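Kappa-carrageenase (Zobellia galactanivorans, PDB 5OCR) probably hydrolyses kappa-carrageenan, a sulfated galactan of red algal cell walls, through its family 16 glycoside hydrolase domain. Local coordinates at residues Q186-R191 against I212-D217. Sequence-based numbering, arbitrary orientation.
Sequences QLNKWR and IIWYVD
Asn188 over Trp214 and Trp190 against Val216 make a side-chain packing contact between two facing beta sheets in the interior of the domain. CA of Asn188 stands 9.3 Å from CA of Trp214, and no hydrogen bond passes between 186-191 and 212-217. Sheet-on-sheet packing usually depends on apolar side chains, and here one of the two pairs departs from that rule. The amide of Asn188 comes down on a face of the Trp214 indole: ND2 lies 3.3 Å above the ring plane, offset toward the rim, and is 3.4 Å from CH2 of Trp214. Amide and ring planes are turned 66° apart, so the amide meets the indole with its nitrogen end instead of lying flat on it. The polar end of Asn188 has its strongest partner in Leu162, while NE1 of Trp214 donates to the carbonyl O of Asp140, which helps fix the rotation of the indole. In the beta-jellyroll of family 16 glycoside hydrolases, strand 189-191 pairs with 159-170 in one layer of the sandwich and strand 211-216 lies between 200-207 and 219-225 in the facing one, with these side chains between them. CG2 of Ile212 sits 3.5 Å above the plane on the opposite face of the Trp214 indole, likewise toward the rim. Two residues along, Trp190, also touched by Met160 and Val221, and Val216 approach from opposite directions. With CG of Trp190 anti to the backbone N (chi1 -176°), the benzo end of the indole reaches the valine, CZ3 of Trp190 lying 3.6 Å from CG1 of Val216, whose CB sits over a ring face.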
loop_
_atom_site.group_PDB
_atom_site.type_symbol
_atom_site.label_atom_id
_atom_site.label_comp_id
_atom_site.label_asym_id
_atom_site.label_seq_id
_atom_site.Cartn_x
_atom_site.Cartn_y
_atom_site.Cartn_z
ATOM N N GLN A 186 12.727 10.545 -1.773
ATOM C CA GLN A 186 11.645 9.684 -1.319
ATOM C C GLN A 186 10.277 9.886 -1.930
ATOM O O GLN A 186 9.424 9.079 -1.720
ATOM C CB GLN A 186 11.524 9.674 0.194
ATOM C CG GLN A 186 12.775 9.149 0.884
ATOM C CD GLN A 186 12.700 9.183 2.352
ATOM O OE1 GLN A 186 13.708 9.492 3.006
ATOM N NE2 GLN A 186 11.517 8.907 2.913
ATOM N N LEU A 187 10.026 10.980 -2.615
ATOM C CA LEU A 187 8.647 11.256 -3.120
ATOM C C LEU A 187 8.606 10.968 -4.604
ATOM O O LEU A 187 9.372 11.594 -5.368
ATOM C CB LEU A 187 8.277 12.743 -2.854
ATOM C CG LEU A 187 6.824 13.142 -3.156
ATOM C CD1 LEU A 187 6.275 14.094 -2.071
ATOM C CD2 LEU A 187 6.707 13.851 -4.541
ATOM N N ASN A 188 7.616 10.161 -5.033
ATOM C CA ASN A 188 7.337 10.036 -6.438
ATOM C C ASN A 188 5.860 10.259 -6.708
ATOM O O ASN A 188 5.008 9.701 -6.040
ATOM C CB ASN A 188 7.664 8.595 -6.896
ATOM C CG ASN A 188 9.121 8.311 -6.870
ATOM O OD1 ASN A 188 9.943 9.045 -7.423
ATOM N ND2 ASN A 188 9.477 7.254 -6.167
ATOM N N LYS A 189 5.545 11.025 -7.749
ATOM C CA LYS A 189 4.155 11.236 -8.178
ATOM C C LYS A 189 4.140 10.886 -9.672
ATOM O O LYS A 189 5.154 11.112 -10.410
ATOM C CB LYS A 189 3.793 12.716 -7.961
ATOM C CG LYS A 189 3.518 12.984 -6.475
ATOM C CD LYS A 189 2.972 14.395 -6.242
ATOM C CE LYS A 189 2.551 14.607 -4.786
ATOM N NZ LYS A 189 1.247 13.906 -4.483
ATOM N N TRP A 190 3.055 10.261 -10.125
ATOM C CA TRP A 190 2.878 10.049 -11.569
ATOM C C TRP A 190 1.449 10.239 -11.911
ATOM O O TRP A 190 0.580 9.809 -11.169
ATOM C CB TRP A 190 3.340 8.642 -11.961
ATOM C CG TRP A 190 3.282 8.361 -13.436
ATOM C CD1 TRP A 190 4.137 8.780 -14.448
ATOM C CD2 TRP A 190 2.286 7.551 -14.107
ATOM N NE1 TRP A 190 3.721 8.262 -15.677
ATOM C CE2 TRP A 190 2.635 7.545 -15.547
ATOM C CE3 TRP A 190 1.195 6.780 -13.660
ATOM C CZ2 TRP A 190 1.883 6.835 -16.484
ATOM C CZ3 TRP A 190 0.473 6.061 -14.620
ATOM C CH2 TRP A 190 0.832 6.077 -15.984
ATOM N N ARG A 191 1.166 10.936 -13.035
ATOM C CA ARG A 191 -0.170 11.106 -13.555
ATOM C C ARG A 191 -0.512 10.175 -14.706
ATOM O O ARG A 191 0.212 10.144 -15.776
ATOM C CB ARG A 191 -0.415 12.607 -13.931
ATOM C CG ARG A 191 -1.879 12.787 -14.270
ATOM C CD ARG A 191 -2.041 14.330 -14.666
ATOM N NE ARG A 191 -3.472 14.601 -14.904
ATOM C CZ ARG A 191 -4.382 14.814 -13.932
ATOM N NH1 ARG A 191 -3.978 14.766 -12.638
ATOM N NH2 ARG A 191 -5.694 15.018 -14.220
ATOM N N ILE A 212 15.869 1.678 -6.442
ATOM C CA ILE A 212 14.485 1.160 -6.405
ATOM C C ILE A 212 13.835 1.792 -7.683
ATOM O O ILE A 212 13.954 2.976 -7.924
ATOM C CB ILE A 212 13.725 1.639 -5.163
ATOM C CG1 ILE A 212 14.401 1.071 -3.875
ATOM C CG2 ILE A 212 12.250 1.154 -5.200
ATOM C CD1 ILE A 212 14.132 1.981 -2.658
ATOM N N ILE A 213 13.165 0.943 -8.479
ATOM C CA ILE A 213 12.618 1.452 -9.738
ATOM C C ILE A 213 11.148 1.035 -9.777
ATOM O O ILE A 213 10.828 -0.133 -9.582
ATOM C CB ILE A 213 13.381 0.789 -10.937
ATOM C CG1 ILE A 213 14.924 1.004 -10.705
ATOM C CG2 ILE A 213 12.926 1.455 -12.274
ATOM C CD1 ILE A 213 15.747 -0.103 -11.328
ATOM N N TRP A 214 10.283 1.954 -10.158
ATOM C CA TRP A 214 8.831 1.660 -10.211
ATOM C C TRP A 214 8.303 1.663 -11.615
ATOM O O TRP A 214 8.756 2.498 -12.488
ATOM C CB TRP A 214 8.121 2.771 -9.496
ATOM C CG TRP A 214 8.217 2.893 -7.993
ATOM C CD1 TRP A 214 7.242 2.523 -7.067
ATOM C CD2 TRP A 214 9.329 3.436 -7.200
ATOM N NE1 TRP A 214 7.653 2.784 -5.773
ATOM C CE2 TRP A 214 8.881 3.415 -5.801
ATOM C CE3 TRP A 214 10.577 4.022 -7.518
ATOM C CZ2 TRP A 214 9.698 3.863 -4.768
ATOM C CZ3 TRP A 214 11.383 4.458 -6.497
ATOM C CH2 TRP A 214 10.955 4.408 -5.136
ATOM N N TYR A 215 7.348 0.779 -11.860
ATOM C CA TYR A 215 6.774 0.624 -13.209
ATOM C C TYR A 215 5.266 0.650 -13.174
ATOM O O TYR A 215 4.632 0.152 -12.272
ATOM C CB TYR A 215 7.177 -0.762 -13.763
ATOM C CG TYR A 215 8.681 -0.959 -13.841
ATOM C CD1 TYR A 215 9.391 -1.488 -12.753
ATOM C CD2 TYR A 215 9.363 -0.618 -15.033
ATOM C CE1 TYR A 215 10.812 -1.703 -12.862
ATOM C CE2 TYR A 215 10.778 -0.786 -15.134
ATOM C CZ TYR A 215 11.437 -1.364 -14.050
ATOM O OH TYR A 215 12.826 -1.514 -14.157
ATOM N N VAL A 216 4.639 1.272 -14.160
ATOM C CA VAL A 216 3.158 1.206 -14.276
ATOM C C VAL A 216 2.894 0.689 -15.676
ATOM O O VAL A 216 3.362 1.316 -16.668
ATOM C CB VAL A 216 2.456 2.559 -13.983
ATOM C CG1 VAL A 216 0.929 2.506 -14.236
ATOM C CG2 VAL A 216 2.817 3.000 -12.580
ATOM N N ASP A 217 2.094 -0.381 -15.814
ATOM C CA ASP A 217 1.839 -0.959 -17.119
ATOM C C ASP A 217 3.106 -1.126 -17.985
ATOM O O ASP A 217 3.105 -0.794 -19.212
ATOM C CB ASP A 217 0.772 -0.115 -17.858
ATOM C CG ASP A 217 -0.645 -0.370 -17.334
ATOM O OD1 ASP A 217 -0.867 -1.348 -16.590
ATOM O OD2 ASP A 217 -1.548 0.371 -17.801
#